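Local structure of amino acid ABC transporter, binding protein (Thermus thermophilus, 3VV5) at residues E43-P48 with Y168-D173; P47-F52 with T59-D64; D85-Q90 with V99-G104. The protein is the periplasmic solute-binding component of an amino acid ABC transporter and binds the lysine analogue L-thialysine in the cleft between its two lobes. One frame throughout, in Å; residues are numbered along the deposited sequence.

Contact 1: E43-P48 with Y168-D173. With SLZ (L-thialysine), chain C.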
loop_
_atom_site.group_PDB
_atom_site.type_symbol
_atom_site.label_atom_id
_atom_site.label_comp_id
_atom_site.label_asym_id
_atom_site.label_seq_id
_atom_site.Cartn_x
_atom_site.Cartn_y
_atom_site.Cartn_z
ATOM N N GLU A 43 1.632 -0.856 7.917
ATOM C CA GLU A 43 1.410 -2.285 8.108
ATOM C C GLU A 43 2.705 -3.030 8.410
ATOM O O GLU A 43 2.830 -3.656 9.477
ATOM C CB GLU A 43 0.716 -2.907 6.884
ATOM C CG GLU A 43 0.400 -4.405 7.078
ATOM C CD GLU A 43 0.381 -5.165 5.770
ATOM O OE1 GLU A 43 1.275 -4.907 4.941
ATOM O OE2 GLU A 43 -0.513 -6.019 5.568
ATOM N N GLY A 44 3.643 -2.996 7.465
ATOM C CA GLY A 44 4.929 -3.660 7.646
ATOM C C GLY A 44 4.926 -5.067 7.057
ATOM O O GLY A 44 5.799 -5.866 7.378
ATOM N N ALA A 45 3.949 -5.381 6.208
ATOM C CA ALA A 45 3.945 -6.679 5.520
ATOM C C ALA A 45 3.710 -6.552 4.013
ATOM O O ALA A 45 3.120 -7.445 3.375
ATOM C CB ALA A 45 2.934 -7.635 6.174
ATOM N N PHE A 46 4.189 -5.448 3.431
ATOM C CA PHE A 46 3.937 -5.161 2.007
ATOM C C PHE A 46 5.206 -4.692 1.305
ATOM O O PHE A 46 5.313 -3.518 0.960
ATOM C CB PHE A 46 2.830 -4.086 1.884
ATOM C CG PHE A 46 2.009 -4.153 0.603
ATOM C CD1 PHE A 46 1.376 -5.341 0.216
ATOM C CD2 PHE A 46 1.811 -3.015 -0.178
ATOM C CE1 PHE A 46 0.565 -5.398 -0.936
ATOM C CE2 PHE A 46 0.997 -3.050 -1.360
ATOM C CZ PHE A 46 0.378 -4.233 -1.731
ATOM N N PRO A 47 6.203 -5.599 1.124
ATOM C CA PRO A 47 7.431 -5.166 0.463
ATOM C C PRO A 47 7.149 -4.919 -1.026
ATOM O O PRO A 47 6.399 -5.702 -1.643
ATOM C CB PRO A 47 8.364 -6.379 0.628
ATOM C CG PRO A 47 7.407 -7.573 0.687
ATOM C CD PRO A 47 6.224 -7.046 1.464
ATOM N N PRO A 48 7.795 -3.910 -1.633
ATOM C CA PRO A 48 8.857 -3.030 -1.099
ATOM C C PRO A 48 8.344 -1.694 -0.561
ATOM O O PRO A 48 9.136 -0.787 -0.333
ATOM C CB PRO A 48 9.725 -2.779 -2.342
ATOM C CG PRO A 48 8.705 -2.734 -3.456
ATOM C CD PRO A 48 7.693 -3.796 -3.104
ATOM N N TYR A 168 -6.700 -13.417 2.986
ATOM C CA TYR A 168 -5.489 -13.583 3.801
ATOM C C TYR A 168 -5.269 -12.338 4.641
ATOM O O TYR A 168 -5.583 -11.232 4.201
ATOM C CB TYR A 168 -4.257 -13.869 2.911
ATOM C CG TYR A 168 -4.370 -15.180 2.149
ATOM C CD1 TYR A 168 -5.149 -15.279 0.990
ATOM C CD2 TYR A 168 -3.728 -16.326 2.606
ATOM C CE1 TYR A 168 -5.281 -16.491 0.316
ATOM C CE2 TYR A 168 -3.848 -17.545 1.933
ATOM C CZ TYR A 168 -4.631 -17.619 0.796
ATOM O OH TYR A 168 -4.746 -18.824 0.143
ATOM N N GLN A 169 -4.740 -12.512 5.849
ATOM C CA GLN A 169 -4.418 -11.362 6.688
ATOM C C GLN A 169 -3.280 -10.559 6.073
ATOM O O GLN A 169 -3.303 -9.334 6.085
ATOM C CB GLN A 169 -4.035 -11.793 8.102
ATOM C CG GLN A 169 -3.785 -10.596 9.034
ATOM C CD GLN A 169 -3.968 -10.921 10.498
ATOM O OE1 GLN A 169 -3.809 -12.069 10.918
ATOM N NE2 GLN A 169 -4.296 -9.902 11.291
ATOM N N ARG A 170 -2.287 -11.263 5.545
ATOM C CA ARG A 170 -1.121 -10.629 4.972
ATOM C C ARG A 170 -0.928 -11.098 3.541
ATOM O O ARG A 170 -1.000 -12.296 3.232
ATOM C CB ARG A 170 0.141 -10.882 5.822
ATOM C CG ARG A 170 0.087 -10.222 7.219
ATOM C CD ARG A 170 1.254 -10.645 8.127
ATOM N NE ARG A 170 1.103 -12.021 8.594
ATOM C CZ ARG A 170 0.375 -12.393 9.646
ATOM N NH1 ARG A 170 0.293 -13.679 9.970
ATOM N NH2 ARG A 170 -0.280 -11.485 10.367
ATOM N N ASP A 171 -0.652 -10.127 2.678
ATOM C CA ASP A 171 -0.484 -10.394 1.260
ATOM C C ASP A 171 0.566 -11.485 0.953
ATOM O O ASP A 171 0.320 -12.326 0.067
ATOM C CB ASP A 171 -0.203 -9.083 0.520
ATOM C CG ASP A 171 -0.406 -9.200 -0.978
ATOM O OD1 ASP A 171 -1.435 -9.746 -1.424
ATOM O OD2 ASP A 171 0.460 -8.718 -1.702
ATOM N N PRO A 172 1.717 -11.505 1.677
ATOM C CA PRO A 172 2.702 -12.558 1.375
ATOM C C PRO A 172 2.197 -13.983 1.617
ATOM O O PRO A 172 2.741 -14.941 1.055
ATOM C CB PRO A 172 3.853 -12.244 2.341
ATOM C CG PRO A 172 3.747 -10.754 2.542
ATOM C CD PRO A 172 2.267 -10.534 2.646
ATOM N N ASP A 173 1.181 -14.127 2.452
ATOM C CA ASP A 173 0.635 -15.450 2.721
ATOM C C ASP A 173 -0.161 -15.943 1.513
ATOM O O ASP A 173 -0.209 -17.152 1.254
ATOM C CB ASP A 173 -0.196 -15.452 4.014
ATOM C CG ASP A 173 0.661 -15.235 5.253
ATOM O OD1 ASP A 173 1.848 -15.618 5.217
ATOM O OD2 ASP A 173 0.149 -14.690 6.253
HETATM N N SLZ C . -3.366 -1.183 -2.642
HETATM C CA SLZ C . -3.956 -1.992 -1.552
HETATM C CB SLZ C . -3.140 -1.825 -0.242
HETATM S SG SLZ C . -2.063 -3.182 0.342
HETATM C CD SLZ C . -1.428 -2.307 1.817
HETATM C CE SLZ C . -0.553 -3.102 2.792
HETATM N NZ SLZ C . 0.348 -2.161 3.476
HETATM C C SLZ C . -5.327 -1.372 -1.295
HETATM O O SLZ C . -6.208 -2.090 -0.797
HETATM O OXT SLZ C . -5.468 -0.167 -1.607
HETATM O O HOH W 1 0.420 -7.600 3.526
HETATM O O HOH W 2 -1.923 -6.958 7.734
#
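The edge of the Phe46 ring meets the carboxylate of Asp171, with Phe46 CE1 3.4 Å from Asp171 OD2 and the two planes 53° apart. Because CG of Phe46 stands anti to the backbone N (chi1 -152°), the ring lies against L-thialysine, whose SG sits over one face, displaced toward the rim, 3.4 Å from Phe46 CZ. The carboxylate of Asp171 is fixed by partners beyond the contact, Thr188 at OD2 and Trp186 at OD1. Pro172 belongs to the same tight packing, its CD 3.3 Å from Ala45 O. Beside it, a water makes the polar join: it donates to Glu43 OE2 (2.7 Å) and Ala45 O (2.7 Å) and accepts from Asp171 N (2.9 Å). A second water links Glu43 OE2 to Gln169 O, and Gln147 NE2 binds both of those oxygens. The other carboxylate oxygen, Glu43 OE1, accepts the ligand amine NZ in a weak bond of 3.2 Å, while Ala45 N reaches OE1 from above the carboxylate plane. The solvent side is looser. There the CB of Ala45 rests against the aliphatic part of Arg170, 4.0 Å from Arg170 CD; the chain of Arg170 then leads away from the contact, and its NE makes a long salt bridge with Asp173 OD2. The arrangement is consistent with the closed form of a type II periplasmic binding protein, joining the two lobes over the bound ligand. Strand 45-46 faces the beginning of helix 171-180, with Val192 of helix 190-200 touching both Phe46 and Asp171.

Contact 2: P47-F52 with T59-D64. With SLZ (L-thialysine), chain C.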
loop_
_atom_site.group_PDB
_atom_site.type_symbol
_atom_site.label_atom_id
_atom_site.label_comp_id
_atom_site.label_asym_id
_atom_site.label_seq_id
_atom_site.Cartn_x
_atom_site.Cartn_y
_atom_site.Cartn_z
ATOM N N PRO A 47 6.203 -5.599 1.124
ATOM C CA PRO A 47 7.431 -5.166 0.463
ATOM C C PRO A 47 7.149 -4.919 -1.026
ATOM O O PRO A 47 6.399 -5.702 -1.643
ATOM C CB PRO A 47 8.364 -6.379 0.628
ATOM C CG PRO A 47 7.407 -7.573 0.687
ATOM C CD PRO A 47 6.224 -7.046 1.464
ATOM N N PRO A 48 7.795 -3.910 -1.633
ATOM C CA PRO A 48 8.857 -3.030 -1.099
ATOM C C PRO A 48 8.344 -1.694 -0.561
ATOM O O PRO A 48 9.136 -0.787 -0.333
ATOM C CB PRO A 48 9.725 -2.779 -2.342
ATOM C CG PRO A 48 8.705 -2.734 -3.456
ATOM C CD PRO A 48 7.693 -3.796 -3.104
ATOM N N PHE A 49 7.038 -1.572 -0.359
ATOM C CA PHE A 49 6.427 -0.295 0.084
ATOM C C PHE A 49 6.578 -0.020 1.577
ATOM O O PHE A 49 7.017 1.077 1.982
ATOM C CB PHE A 49 4.956 -0.260 -0.330
ATOM C CG PHE A 49 4.775 -0.146 -1.813
ATOM C CD1 PHE A 49 4.986 1.083 -2.447
ATOM C CD2 PHE A 49 4.444 -1.253 -2.581
ATOM C CE1 PHE A 49 4.871 1.203 -3.817
ATOM C CE2 PHE A 49 4.306 -1.139 -3.976
ATOM C CZ PHE A 49 4.516 0.095 -4.592
ATOM N N ASN A 50 6.193 -1.004 2.393
ATOM C CA ASN A 50 6.344 -0.904 3.847
ATOM C C ASN A 50 6.455 -2.311 4.422
ATOM O O ASN A 50 5.546 -3.133 4.262
ATOM C CB ASN A 50 5.189 -0.100 4.511
ATOM C CG ASN A 50 3.790 -0.727 4.287
ATOM O OD1 ASN A 50 3.314 -1.552 5.085
ATOM N ND2 ASN A 50 3.117 -0.302 3.216
ATOM N N TYR A 51 7.575 -2.595 5.078
ATOM C CA TYR A 51 7.871 -3.974 5.469
ATOM C C TYR A 51 8.989 -3.967 6.485
ATOM O O TYR A 51 9.773 -3.023 6.561
ATOM C CB TYR A 51 8.237 -4.862 4.250
ATOM C CG TYR A 51 9.579 -4.532 3.632
ATOM C CD1 TYR A 51 10.732 -5.269 3.979
ATOM C CD2 TYR A 51 9.714 -3.463 2.726
ATOM C CE1 TYR A 51 11.987 -4.960 3.440
ATOM C CE2 TYR A 51 10.999 -3.132 2.166
ATOM C CZ TYR A 51 12.110 -3.898 2.533
ATOM O OH TYR A 51 13.364 -3.606 2.024
ATOM N N PHE A 52 9.059 -5.021 7.271
ATOM C CA PHE A 52 10.186 -5.197 8.175
ATOM C C PHE A 52 11.280 -5.960 7.460
ATOM O O PHE A 52 11.044 -7.072 6.959
ATOM C CB PHE A 52 9.758 -5.940 9.447
ATOM C CG PHE A 52 8.947 -5.107 10.378
ATOM C CD1 PHE A 52 9.566 -4.305 11.336
ATOM C CD2 PHE A 52 7.548 -5.106 10.296
ATOM C CE1 PHE A 52 8.816 -3.515 12.206
ATOM C CE2 PHE A 52 6.788 -4.339 11.180
ATOM C CZ PHE A 52 7.427 -3.523 12.128
ATOM N N THR A 59 11.068 -0.532 6.918
ATOM C CA THR A 59 11.629 0.199 5.785
ATOM C C THR A 59 10.712 0.048 4.557
ATOM O O THR A 59 9.559 -0.455 4.647
ATOM C CB THR A 59 13.115 -0.230 5.522
ATOM O OG1 THR A 59 13.718 0.595 4.515
ATOM C CG2 THR A 59 13.208 -1.721 5.158
ATOM N N GLY A 60 11.195 0.528 3.424
ATOM C CA GLY A 60 10.423 0.492 2.193
ATOM C C GLY A 60 10.210 1.893 1.644
ATOM O O GLY A 60 10.472 2.886 2.323
ATOM N N PHE A 61 9.738 1.963 0.401
ATOM C CA PHE A 61 9.419 3.247 -0.250
ATOM C C PHE A 61 8.584 4.192 0.619
ATOM O O PHE A 61 8.891 5.394 0.733
ATOM C CB PHE A 61 8.708 2.961 -1.575
ATOM C CG PHE A 61 8.259 4.177 -2.297
ATOM C CD1 PHE A 61 9.196 5.045 -2.875
ATOM C CD2 PHE A 61 6.904 4.470 -2.401
ATOM C CE1 PHE A 61 8.786 6.193 -3.554
ATOM C CE2 PHE A 61 6.475 5.627 -3.063
ATOM C CZ PHE A 61 7.415 6.492 -3.649
ATOM N N GLU A 62 7.538 3.657 1.245
ATOM C CA GLU A 62 6.630 4.496 2.041
ATOM C C GLU A 62 7.221 4.972 3.352
ATOM O O GLU A 62 6.887 6.051 3.825
ATOM C CB GLU A 62 5.287 3.793 2.268
ATOM C CG GLU A 62 4.488 3.769 1.004
ATOM C CD GLU A 62 3.130 3.093 1.130
ATOM O OE1 GLU A 62 3.068 1.897 1.473
ATOM O OE2 GLU A 62 2.126 3.753 0.812
ATOM N N VAL A 63 8.108 4.167 3.919
ATOM C CA VAL A 63 8.809 4.531 5.148
ATOM C C VAL A 63 9.835 5.641 4.876
ATOM O O VAL A 63 9.886 6.644 5.620
ATOM C CB VAL A 63 9.428 3.291 5.814
ATOM C CG1 VAL A 63 10.263 3.659 7.050
ATOM C CG2 VAL A 63 8.305 2.251 6.202
ATOM N N ASP A 64 10.604 5.507 3.793
ATOM C CA ASP A 64 11.526 6.593 3.377
ATOM C C ASP A 64 10.776 7.893 3.088
ATOM O O ASP A 64 11.208 8.978 3.489
ATOM C CB ASP A 64 12.348 6.180 2.161
ATOM C CG ASP A 64 13.483 5.226 2.518
ATOM O OD1 ASP A 64 13.772 5.066 3.724
ATOM O OD2 ASP A 64 14.096 4.655 1.595
HETATM N N SLZ C . -3.366 -1.183 -2.642
HETATM C CA SLZ C . -3.956 -1.992 -1.552
HETATM C CB SLZ C . -3.140 -1.825 -0.242
HETATM S SG SLZ C . -2.063 -3.182 0.342
HETATM C CD SLZ C . -1.428 -2.307 1.817
HETATM C CE SLZ C . -0.553 -3.102 2.792
HETATM N NZ SLZ C . 0.348 -2.161 3.476
HETATM C C SLZ C . -5.327 -1.372 -1.295
HETATM O O SLZ C . -6.208 -2.090 -0.797
HETATM O OXT SLZ C . -5.468 -0.167 -1.607
#
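Asn50 and Glu62 reach toward each other at a slant, amide and carboxylate planes 40° apart, and Asn50 ND2 donates to Glu62 OE1 over 2.8 Å. The acceptor lies close to the amide plane, while the N-H arrives nearly in line with the C-O bond of the carboxylate. A chi1 of 61° sets CG of Asn50 between its backbone N and carbonyl carbon, which turns the amide to the ligand side, bringing ND2 within 3.3 Å of L-thialysine NZ, a close approach of two nitrogens. Both ends of the pair are held further: Asn50 OD1 accepts from Gly44 N, and Glu62 is bonded to Ser102 through OE1 and to His119 through OE2. Phe49 and Phe61 run side by side and point the same way, Phe61 CD2 meeting the edge of the Phe49 ring 3.9 Å from its CD1. Phe49 is also stacked on Tyr120, and Phe253 meets both rings. Strand 50-52 is the middle strand of a small antiparallel sheet, and the chain passes from its edge strand 58-59 directly into helix 61-72, with Gly60 at the N-cap. Tyr51 and Thr59 form a hydrogen-bonded pair (Tyr51 N to Thr59 O 2.9 Å, Thr59 N to Tyr51 O 2.8 Å). At the helix start, Phe61 N donates to Pro48 O (2.9 Å) and Glu62 N to a lone pair of Phe49 O (2.7 Å), a tight fit in which a CB on Gly60 would strike both carbonyl oxygens. The side chains of Tyr51 and Thr59 lie alongside each other, and Thr59 CG2 sits over the phenol face in a CH-pi contact, 4.0 Å from the Tyr51 ring centroid.

Contact 3: D85-Q90 with V99-G104. With SLZ (L-thialysine), chain C.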
loop_
_atom_site.group_PDB
_atom_site.type_symbol
_atom_site.label_atom_id
_atom_site.label_comp_id
_atom_site.label_asym_id
_atom_site.label_seq_id
_atom_site.Cartn_x
_atom_site.Cartn_y
_atom_site.Cartn_z
ATOM N N ASP A 85 -6.052 -4.135 7.784
ATOM C CA ASP A 85 -7.513 -3.886 7.828
ATOM C C ASP A 85 -7.970 -3.050 9.029
ATOM O O ASP A 85 -9.127 -2.616 9.104
ATOM C CB ASP A 85 -8.317 -5.196 7.732
ATOM C CG ASP A 85 -8.068 -6.166 8.919
ATOM O OD1 ASP A 85 -7.093 -6.003 9.664
ATOM O OD2 ASP A 85 -8.847 -7.129 9.073
ATOM N N THR A 86 -7.048 -2.807 9.953
ATOM C CA THR A 86 -7.352 -2.022 11.144
ATOM C C THR A 86 -6.944 -0.558 11.022
ATOM O O THR A 86 -7.312 0.257 11.882
ATOM C CB THR A 86 -6.625 -2.552 12.405
ATOM O OG1 THR A 86 -5.236 -2.163 12.378
ATOM C CG2 THR A 86 -6.757 -4.072 12.539
ATOM N N LEU A 87 -6.182 -0.219 9.982
ATOM C CA LEU A 87 -5.461 1.068 9.949
ATOM C C LEU A 87 -6.359 2.300 9.836
ATOM O O LEU A 87 -6.173 3.236 10.583
ATOM C CB LEU A 87 -4.375 1.100 8.851
ATOM C CG LEU A 87 -3.102 0.274 9.071
ATOM C CD1 LEU A 87 -2.294 0.262 7.785
ATOM C CD2 LEU A 87 -2.257 0.807 10.252
ATOM N N LEU A 88 -7.321 2.303 8.914
ATOM C CA LEU A 88 -8.171 3.486 8.754
ATOM C C LEU A 88 -9.059 3.712 9.982
ATOM O O LEU A 88 -9.242 4.847 10.428
ATOM C CB LEU A 88 -8.995 3.429 7.466
ATOM C CG LEU A 88 -8.171 3.355 6.167
ATOM C CD1 LEU A 88 -9.099 3.405 4.959
ATOM C CD2 LEU A 88 -7.082 4.452 6.114
ATOM N N ILE A 89 -9.571 2.622 10.547
ATOM C CA ILE A 89 -10.370 2.705 11.772
ATOM C C ILE A 89 -9.557 3.280 12.925
ATOM O O ILE A 89 -9.992 4.226 13.584
ATOM C CB ILE A 89 -11.027 1.343 12.113
ATOM C CG1 ILE A 89 -12.041 1.026 11.007
ATOM C CG2 ILE A 89 -11.724 1.394 13.484
ATOM C CD1 ILE A 89 -12.604 -0.381 11.025
ATOM N N GLN A 90 -8.360 2.749 13.151
ATOM C CA GLN A 90 -7.540 3.248 14.244
ATOM C C GLN A 90 -7.080 4.701 14.040
ATOM O O GLN A 90 -6.883 5.414 15.011
ATOM C CB GLN A 90 -6.340 2.345 14.528
ATOM C CG GLN A 90 -6.742 0.986 15.137
ATOM C CD GLN A 90 -5.793 0.512 16.246
ATOM O OE1 GLN A 90 -6.208 -0.160 17.185
ATOM N NE2 GLN A 90 -4.539 0.869 16.142
ATOM N N VAL A 99 -1.620 7.849 8.257
ATOM C CA VAL A 99 -1.316 6.503 7.815
ATOM C C VAL A 99 -0.698 6.580 6.414
ATOM O O VAL A 99 -1.195 7.310 5.542
ATOM C CB VAL A 99 -2.603 5.631 7.794
ATOM C CG1 VAL A 99 -2.375 4.282 7.074
ATOM C CG2 VAL A 99 -3.110 5.383 9.209
ATOM N N ILE A 100 0.381 5.823 6.209
ATOM C CA ILE A 100 0.942 5.597 4.869
ATOM C C ILE A 100 1.211 4.125 4.730
ATOM O O ILE A 100 2.164 3.596 5.313
ATOM C CB ILE A 100 2.195 6.500 4.579
ATOM C CG1 ILE A 100 2.659 6.371 3.112
ATOM C CG2 ILE A 100 3.334 6.276 5.616
ATOM C CD1 ILE A 100 3.718 7.441 2.760
ATOM N N ALA A 101 0.331 3.453 3.985
ATOM C CA ALA A 101 0.300 2.005 3.952
ATOM C C ALA A 101 -0.318 1.492 2.637
ATOM O O ALA A 101 -1.014 0.469 2.611
ATOM C CB ALA A 101 -0.469 1.492 5.159
ATOM N N SER A 102 -0.047 2.215 1.558
ATOM C CA SER A 102 -0.432 1.831 0.199
ATOM C C SER A 102 -1.948 1.795 -0.044
ATOM O O SER A 102 -2.414 0.983 -0.841
ATOM C CB SER A 102 0.221 0.488 -0.178
ATOM O OG SER A 102 1.631 0.624 -0.311
ATOM N N HIS A 103 -2.709 2.669 0.610
ATOM C CA HIS A 103 -4.161 2.707 0.385
ATOM C C HIS A 103 -4.484 3.339 -0.948
ATOM O O HIS A 103 -4.163 4.506 -1.184
ATOM C CB HIS A 103 -4.910 3.486 1.471
ATOM C CG HIS A 103 -4.913 2.816 2.808
ATOM N ND1 HIS A 103 -5.938 1.985 3.226
ATOM C CD2 HIS A 103 -4.021 2.855 3.821
ATOM C CE1 HIS A 103 -5.675 1.550 4.448
ATOM N NE2 HIS A 103 -4.525 2.075 4.836
ATOM N N GLY A 104 -5.136 2.576 -1.806
ATOM C CA GLY A 104 -5.734 3.136 -3.006
ATOM C C GLY A 104 -6.915 4.004 -2.610
ATOM O O GLY A 104 -7.609 3.708 -1.657
HETATM N N SLZ C . -3.366 -1.183 -2.642
HETATM C CA SLZ C . -3.956 -1.992 -1.552
HETATM C CB SLZ C . -3.140 -1.825 -0.242
HETATM S SG SLZ C . -2.063 -3.182 0.342
HETATM C CD SLZ C . -1.428 -2.307 1.817
HETATM C CE SLZ C . -0.553 -3.102 2.792
HETATM N NZ SLZ C . 0.348 -2.161 3.476
HETATM C C SLZ C . -5.327 -1.372 -1.295
HETATM O O SLZ C . -6.208 -2.090 -0.797
HETATM O OXT SLZ C . -5.468 -0.167 -1.607
#
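The backbones of helix 87-92 and strand 98-100 come closest at Leu87 and Val99, their CA atoms 7.2 Å apart, before the chain turns a corner at Ala101 toward the ligand. Leu87 points its side chain into this corner. Its CD1 presses on Ala101 CB at 3.4 Å, tighter than an ordinary carbon contact, and lies 4.1 Å from Val99 CG1. One residue further along the helix, Leu88 and His103 slide past each other in opposite directions; Leu88 CD2 rests over a face of the imidazole, 3.8 Å from the His103 ring centroid and 18° off the normal, a CH-pi contact. The helix is the connection of a beta-alpha-beta crossover: strands 76-81 and 98-100 both run parallel to strand 37-42, and helix 87-92 lies between them in the chain. The His103 imidazole is also stacked on Phe84 and touched by Arg109; an alanine in place of this histidine would probably leave Leu88 without its aromatic face and Phe84 without its stacking partner. Past the corner, the backbone grips L-thialysine at both ends. The side-chain amine NZ donates to Ala101 O (3.1 Å), and the alpha-amino N to Ser102 O (3.0 Å). Gly104 N gives an almost straight bond of 2.8 Å to the carboxylate oxygen OXT of the ligand.

All three contacts border L-thialysine, with centres about 11 Å apart for contacts 1 and 2, about 13 Å for contacts 1 and 3 and about 14 Å for contacts 2 and 3. Contacts 1 and 2 share Pro47 and Pro48 and reach neighbouring strands, 45-46 and 50-52, of the small antiparallel sheet. Along the chain, contact 2 closes before contact 3 opens, and contact 3 is nested in the long loop that contact 1 closes. Contacts 2 and 3 probably lie within one lobe, whereas contact 1 probably spans the cleft to the other. Asn50, Glu62 and Ser102 connect contacts 2 and 3, so Glu62, not itself a pocket residue, ties the pocket residues Asn50 and Ser102 together.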